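Local coordinates for HepC.19480.a.B1 (Helicobacter pylori, PDB 6MTZ), which is of unknown function but probably acts as a metal-dependent phosphoesterase of the DHH/DHHA1 family, at residues R186-D191 with H248-K253; N77-L82 with F114-L119. One frame throughout, in Å; residues are numbered along the deposited sequence. Where two conformers were deposited one is given.

Interaction 1: residues R186-D191 with H248-K253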
loop_
_atom_site.group_PDB
_atom_site.type_symbol
_atom_site.label_atom_id
_atom_site.label_comp_id
_atom_site.label_asym_id
_atom_site.label_seq_id
_atom_site.Cartn_x
_atom_site.Cartn_y
_atom_site.Cartn_z
ATOM N N ARG A 186 0.477 2.249 4.916
ATOM C CA ARG A 186 0.677 1.310 3.817
ATOM C C ARG A 186 1.885 0.418 4.058
ATOM O O ARG A 186 1.841 -0.785 3.758
ATOM C CB ARG A 186 0.827 2.058 2.488
ATOM C CG ARG A 186 0.909 1.123 1.272
ATOM C CD ARG A 186 0.792 1.879 -0.084
ATOM N NE ARG A 186 1.906 2.796 -0.359
ATOM C CZ ARG A 186 3.030 2.459 -0.999
ATOM N NH1 ARG A 186 3.209 1.220 -1.447
ATOM N NH2 ARG A 186 3.977 3.365 -1.208
ATOM N N PHE A 187 2.968 0.978 4.610
ATOM C CA PHE A 187 4.165 0.176 4.841
ATOM C C PHE A 187 3.899 -0.919 5.863
ATOM O O PHE A 187 4.267 -2.081 5.655
ATOM C CB PHE A 187 5.333 1.038 5.326
ATOM C CG PHE A 187 6.596 0.238 5.548
ATOM C CD1 PHE A 187 6.847 -0.382 6.759
ATOM C CD2 PHE A 187 7.491 0.042 4.512
ATOM C CE1 PHE A 187 7.991 -1.160 6.940
ATOM C CE2 PHE A 187 8.628 -0.721 4.690
ATOM C CZ PHE A 187 8.879 -1.324 5.902
ATOM N N MET A 188 3.284 -0.562 6.991
ATOM C CA MET A 188 3.122 -1.537 8.059
ATOM C C MET A 188 2.012 -2.540 7.760
ATOM O O MET A 188 2.104 -3.691 8.194
ATOM C CB MET A 188 2.850 -0.823 9.388
ATOM C CG MET A 188 4.023 0.048 9.892
ATOM S SD MET A 188 5.530 -0.867 10.251
ATOM C CE MET A 188 5.074 -1.787 11.737
ATOM N N PHE A 189 0.975 -2.135 7.021
ATOM C CA PHE A 189 -0.235 -2.943 6.830
ATOM C C PHE A 189 -0.584 -3.029 5.345
ATOM O O PHE A 189 -1.662 -2.632 4.913
ATOM C CB PHE A 189 -1.399 -2.360 7.616
ATOM C CG PHE A 189 -1.004 -1.853 8.977
ATOM C CD1 PHE A 189 -0.490 -2.720 9.920
ATOM C CD2 PHE A 189 -1.157 -0.511 9.308
ATOM C CE1 PHE A 189 -0.132 -2.257 11.193
ATOM C CE2 PHE A 189 -0.804 -0.040 10.562
ATOM C CZ PHE A 189 -0.290 -0.917 11.513
ATOM N N ASP A 190 0.332 -3.602 4.562
ATOM C CA ASP A 190 0.214 -3.538 3.109
ATOM C C ASP A 190 -1.103 -4.138 2.623
ATOM O O ASP A 190 -1.848 -3.503 1.866
ATOM C CB ASP A 190 1.396 -4.254 2.463
ATOM C CG ASP A 190 1.321 -4.222 0.965
ATOM O OD1 ASP A 190 1.535 -3.138 0.381
ATOM O OD2 ASP A 190 1.021 -5.276 0.376
ATOM N N ASP A 191 -1.429 -5.347 3.077
ATOM C CA ASP A 191 -2.641 -5.997 2.590
ATOM C C ASP A 191 -3.896 -5.344 3.148
ATOM O O ASP A 191 -4.899 -5.221 2.439
ATOM C CB ASP A 191 -2.625 -7.483 2.943
ATOM C CG ASP A 191 -1.583 -8.245 2.176
ATOM O OD1 ASP A 191 -1.151 -7.753 1.105
ATOM O OD2 ASP A 191 -1.189 -9.327 2.653
ATOM N N HIS A 248 -4.528 -2.909 16.693
ATOM C CA HIS A 248 -4.895 -4.320 16.604
ATOM C C HIS A 248 -3.995 -5.057 15.620
ATOM O O HIS A 248 -3.536 -6.174 15.898
ATOM C CB HIS A 248 -6.356 -4.496 16.191
ATOM C CG HIS A 248 -6.750 -5.933 16.003
ATOM N ND1 HIS A 248 -6.735 -6.560 14.773
ATOM C CD2 HIS A 248 -7.148 -6.873 16.895
ATOM C CE1 HIS A 248 -7.120 -7.816 14.914
ATOM N NE2 HIS A 248 -7.376 -8.032 16.193
ATOM N N LEU A 249 -3.727 -4.439 14.469
ATOM C CA LEU A 249 -2.800 -5.040 13.516
ATOM C C LEU A 249 -1.373 -5.035 14.050
ATOM O O LEU A 249 -0.611 -5.965 13.770
ATOM C CB LEU A 249 -2.886 -4.317 12.175
ATOM C CG LEU A 249 -4.278 -4.399 11.538
ATOM C CD1 LEU A 249 -4.354 -3.539 10.272
ATOM C CD2 LEU A 249 -4.641 -5.849 11.214
ATOM N N LEU A 250 -0.997 -4.016 14.836
ATOM C CA LEU A 250 0.341 -4.009 15.424
ATOM C C LEU A 250 0.489 -5.094 16.480
ATOM O O LEU A 250 1.577 -5.680 16.615
ATOM C CB LEU A 250 0.661 -2.634 16.036
ATOM C CG LEU A 250 0.847 -1.451 15.079
ATOM C CD1 LEU A 250 1.101 -0.174 15.855
ATOM C CD2 LEU A 250 1.972 -1.720 14.076
ATOM N N SER A 251 -0.586 -5.376 17.234
ATOM C CA SER A 251 -0.503 -6.355 18.320
ATOM C C SER A 251 -0.104 -7.726 17.799
ATOM O O SER A 251 0.529 -8.501 18.520
ATOM C CB SER A 251 -1.835 -6.441 19.073
ATOM O OG SER A 251 -2.057 -5.276 19.841
ATOM N N LEU A 252 -0.429 -8.026 16.541
ATOM C CA LEU A 252 -0.009 -9.286 15.947
ATOM C C LEU A 252 1.451 -9.287 15.509
ATOM O O LEU A 252 1.926 -10.320 15.030
ATOM C CB LEU A 252 -0.893 -9.618 14.746
ATOM C CG LEU A 252 -2.395 -9.327 14.842
ATOM C CD1 LEU A 252 -3.058 -9.698 13.527
ATOM C CD2 LEU A 252 -3.055 -10.057 16.002
ATOM N N LYS A 253 2.170 -8.170 15.653
ATOM C CA LYS A 253 3.545 -8.035 15.176
ATOM C C LYS A 253 4.551 -7.929 16.314
ATOM O O LYS A 253 5.710 -7.567 16.071
ATOM C CB LYS A 253 3.666 -6.800 14.265
ATOM C CG LYS A 253 2.914 -6.879 12.929
ATOM C CD LYS A 253 2.972 -5.534 12.186
ATOM C CE LYS A 253 2.133 -5.539 10.932
ATOM N NZ LYS A 253 2.762 -6.390 9.897
#
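Phe189, the N-cap residue of helix 190-203, meets Leu249 and Leu250 on the last turn of helix 238-251, so the start of one helix is packed against the end of another. The Phe189 ring is sandwiched. Leu249 CD1 makes a CH-pi contact over one face, 4.3 Å from the ring centroid and 26° off the normal, while Met188 CB sits over the opposite face. Leu250 comes in at the edge, with its CD2 3.5 Å from Phe189 CZ. Leu250 CD2 also receives Met188 CE at 3.9 Å, because the Met188 chain, bent at chi2 and chi3, turns its end back toward helix 238-251. Just past that helix, Lys253 runs extended until chi4 (-71°), where the bend brings NZ to Met188 O at 3.3 Å, a weak hydrogen bond beside an otherwise apolar contact. Leu250 continues onto Leu278 and Phe282 of helix 276-285, and Met188 onto Ser269 of strand 264-270. Helix-end packing of this kind, with a lysine reaching weakly to a backbone carbonyl, joins the helical connector to the C-terminal mixed sheet, consistent with the two-domain build of DHH/DHHA1 proteins.

Interaction 2: residues N77-L82 with F114-L119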
loop_
_atom_site.group_PDB
_atom_site.type_symbol
_atom_site.label_atom_id
_atom_site.label_comp_id
_atom_site.label_asym_id
_atom_site.label_seq_id
_atom_site.Cartn_x
_atom_site.Cartn_y
_atom_site.Cartn_z
ATOM N N ASN A 77 16.895 -0.739 -17.321
ATOM C CA ASN A 77 17.617 -1.685 -16.487
ATOM C C ASN A 77 16.665 -2.619 -15.753
ATOM O O ASN A 77 16.933 -3.822 -15.647
ATOM C CB ASN A 77 18.502 -0.930 -15.500
ATOM C CG ASN A 77 19.422 -1.843 -14.742
ATOM O OD1 ASN A 77 20.546 -2.102 -15.172
ATOM N ND2 ASN A 77 18.947 -2.353 -13.610
ATOM N N GLU A 78 15.549 -2.089 -15.239
ATOM C CA GLU A 78 14.586 -2.940 -14.541
ATOM C C GLU A 78 13.840 -3.854 -15.505
ATOM O O GLU A 78 13.527 -5.000 -15.160
ATOM C CB GLU A 78 13.600 -2.093 -13.743
ATOM C CG GLU A 78 14.009 -1.911 -12.292
ATOM C CD GLU A 78 14.183 -3.236 -11.560
ATOM O OE1 GLU A 78 13.279 -4.089 -11.658
ATOM O OE2 GLU A 78 15.222 -3.429 -10.892
ATOM N N ALA A 79 13.528 -3.366 -16.710
ATOM C CA ALA A 79 12.911 -4.233 -17.712
ATOM C C ALA A 79 13.863 -5.347 -18.129
ATOM O O ALA A 79 13.449 -6.503 -18.274
ATOM C CB ALA A 79 12.469 -3.416 -18.927
ATOM N N GLU A 80 15.149 -5.019 -18.303
ATOM C CA GLU A 80 16.150 -6.041 -18.595
ATOM C C GLU A 80 16.246 -7.052 -17.464
ATOM O O GLU A 80 16.301 -8.264 -17.701
ATOM C CB GLU A 80 17.519 -5.398 -18.839
ATOM C CG GLU A 80 17.821 -5.040 -20.290
ATOM C CD GLU A 80 17.812 -6.249 -21.215
ATOM O OE1 GLU A 80 17.941 -7.391 -20.722
ATOM O OE2 GLU A 80 17.669 -6.056 -22.442
ATOM N N TYR A 81 16.289 -6.565 -16.220
ATOM C CA TYR A 81 16.417 -7.460 -15.075
ATOM C C TYR A 81 15.249 -8.430 -15.011
ATOM O O TYR A 81 15.436 -9.630 -14.779
ATOM C CB TYR A 81 16.511 -6.646 -13.784
ATOM C CG TYR A 81 16.485 -7.469 -12.507
ATOM C CD1 TYR A 81 17.637 -8.084 -12.023
ATOM C CD2 TYR A 81 15.314 -7.609 -11.774
ATOM C CE1 TYR A 81 17.617 -8.826 -10.851
ATOM C CE2 TYR A 81 15.285 -8.350 -10.600
ATOM C CZ TYR A 81 16.439 -8.956 -10.145
ATOM O OH TYR A 81 16.408 -9.690 -8.979
ATOM N N LEU A 82 14.039 -7.923 -15.225
ATOM C CA LEU A 82 12.852 -8.768 -15.217
ATOM C C LEU A 82 12.945 -9.855 -16.279
ATOM O O LEU A 82 12.788 -11.047 -15.990
ATOM C CB LEU A 82 11.627 -7.899 -15.444
ATOM C CG LEU A 82 10.241 -8.416 -15.106
ATOM C CD1 LEU A 82 10.254 -9.203 -13.814
ATOM C CD2 LEU A 82 9.349 -7.202 -14.983
ATOM N N PHE A 114 10.706 -4.339 -25.606
ATOM C CA PHE A 114 10.228 -5.554 -24.958
ATOM C C PHE A 114 8.820 -5.861 -25.439
ATOM O O PHE A 114 7.916 -5.023 -25.317
ATOM C CB PHE A 114 10.285 -5.420 -23.432
ATOM C CG PHE A 114 11.685 -5.237 -22.902
ATOM C CD1 PHE A 114 12.448 -6.334 -22.531
ATOM C CD2 PHE A 114 12.247 -3.974 -22.806
ATOM C CE1 PHE A 114 13.743 -6.173 -22.059
ATOM C CE2 PHE A 114 13.541 -3.805 -22.331
ATOM C CZ PHE A 114 14.290 -4.904 -21.960
ATOM N N HIS A 115 8.645 -7.069 -25.990
ATOM C CA HIS A 115 7.359 -7.461 -26.552
ATOM C C HIS A 115 6.271 -7.515 -25.486
ATOM O O HIS A 115 5.097 -7.282 -25.798
ATOM C CB HIS A 115 7.495 -8.805 -27.267
ATOM C CG HIS A 115 8.381 -8.755 -28.472
ATOM N ND1 HIS A 115 8.228 -7.815 -29.471
ATOM C CD2 HIS A 115 9.430 -9.530 -28.844
ATOM C CE1 HIS A 115 9.146 -8.009 -30.401
ATOM N NE2 HIS A 115 9.888 -9.043 -30.044
ATOM N N TRP A 116 6.643 -7.798 -24.226
ATOM C CA TRP A 116 5.714 -7.887 -23.106
ATOM C C TRP A 116 5.379 -6.530 -22.509
ATOM O O TRP A 116 4.554 -6.469 -21.591
ATOM C CB TRP A 116 6.281 -8.782 -21.990
ATOM C CG TRP A 116 7.711 -8.451 -21.596
ATOM C CD1 TRP A 116 8.848 -9.028 -22.085
ATOM C CD2 TRP A 116 8.141 -7.472 -20.638
ATOM N NE1 TRP A 116 9.957 -8.470 -21.497
ATOM C CE2 TRP A 116 9.553 -7.517 -20.601
ATOM C CE3 TRP A 116 7.473 -6.566 -19.806
ATOM C CZ2 TRP A 116 10.306 -6.684 -19.775
ATOM C CZ3 TRP A 116 8.225 -5.739 -18.983
ATOM C CH2 TRP A 116 9.620 -5.808 -18.969
ATOM N N TYR A 117 5.998 -5.450 -22.986
ATOM C CA TYR A 117 5.805 -4.118 -22.418
ATOM C C TYR A 117 4.873 -3.344 -23.348
ATOM O O TYR A 117 5.257 -2.989 -24.468
ATOM C CB TYR A 117 7.156 -3.429 -22.246
ATOM C CG TYR A 117 7.200 -2.158 -21.414
ATOM C CD1 TYR A 117 6.400 -1.063 -21.724
ATOM C CD2 TYR A 117 8.098 -2.034 -20.358
ATOM C CE1 TYR A 117 6.470 0.108 -20.991
ATOM C CE2 TYR A 117 8.164 -0.866 -19.605
ATOM C CZ TYR A 117 7.351 0.200 -19.930
ATOM O OH TYR A 117 7.414 1.369 -19.210
ATOM N N PHE A 118 3.643 -3.106 -22.893
ATOM C CA PHE A 118 2.591 -2.520 -23.716
ATOM C C PHE A 118 2.250 -1.114 -23.236
ATOM O O PHE A 118 1.855 -0.925 -22.080
ATOM C CB PHE A 118 1.325 -3.390 -23.712
ATOM C CG PHE A 118 0.180 -2.772 -24.463
ATOM C CD1 PHE A 118 0.127 -2.834 -25.845
ATOM C CD2 PHE A 118 -0.820 -2.098 -23.793
ATOM C CE1 PHE A 118 -0.910 -2.251 -26.538
ATOM C CE2 PHE A 118 -1.854 -1.510 -24.481
ATOM C CZ PHE A 118 -1.899 -1.585 -25.852
ATOM N N LEU A 119 2.338 -0.147 -24.147
ATOM C CA LEU A 119 2.069 1.258 -23.853
ATOM C C LEU A 119 0.931 1.764 -24.739
ATOM O O LEU A 119 1.009 1.673 -25.966
ATOM C CB LEU A 119 3.341 2.094 -24.064
ATOM C CG LEU A 119 3.211 3.612 -23.965
ATOM C CD1 LEU A 119 2.559 3.984 -22.657
ATOM C CD2 LEU A 119 4.581 4.274 -24.075
#
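Ala79 of helix 76-85 faces two aromatic side chains, Phe114 and Trp116, that present themselves to it in different ways. Phe114 offers a face: Ala79 CB lies over the ring, off centre toward its rim, in a CH-pi contact 3.9 Å from the centroid and 24° off the normal. Trp116 instead offers an edge. Its CH2 is 3.7 Å from Ala79 CB, and Ala79 O stands near the indole plane, 3.5 Å from Trp116 CZ2. One small methyl thus serves both rings, where helix and turn come together (the CA atoms of Ala79 and Phe114 are the nearest pair, 7.8 Å apart).

Further along the helix, each aromatic gains a second neighbour. Glu80 passes the rim of Phe114 at about a right angle, its CG in the ring plane and its OE2 3.6 Å from Phe114 CZ, with carboxylate and ring planes 64° apart; the other oxygen, OE1, lies close to Asp84, a like charge. Leu82 CD2 approaches Trp116 CH2 obliquely at 4.2 Å.

Both aromatics belong to the type I turn from Phe114 to Tyr117, closed by Tyr117 N to Phe114 O at 3.0 Å. Within it, Trp116 holds CG between its backbone N and carbonyl carbon (chi1 49°), and the CB atoms of Phe114 and Tyr117 both cover one face of the indole. At its polar end, NE1 donates a hydrogen bond to Gln83 OE1, which helps to fix the ring's rotation against the helix. Leu82 and Trp116 also share Ile98 on strand 95-102.

Helix 76-85 is the connection of the beta-alpha-beta crossover between strands 64-70 and 95-102, and here it packs on the turn leading into strand 117-119, at the edge of the parallel sheet within this chain, consistent with the alpha/beta domain of DHH-family proteins.

From the N terminus, the chain first builds the five-stranded parallel sheet, and interaction 2 belongs to its last steps: it closes a loop of 31 residues holding strand 95-102 and helix 108-111, bringing a crossover helix against the entry to the edge strand. Only after that does interaction 1 open. It spans 56 residues with no strand among them, folding an excursion of helices back on itself just before the mixed sheet begins. The two contacts are therefore in series, neither nested nor crossed. Their centres lie 32 Å apart on opposite sides of the chain's centre, one within the parallel domain, the other where the helical connector meets the C-terminal sheet.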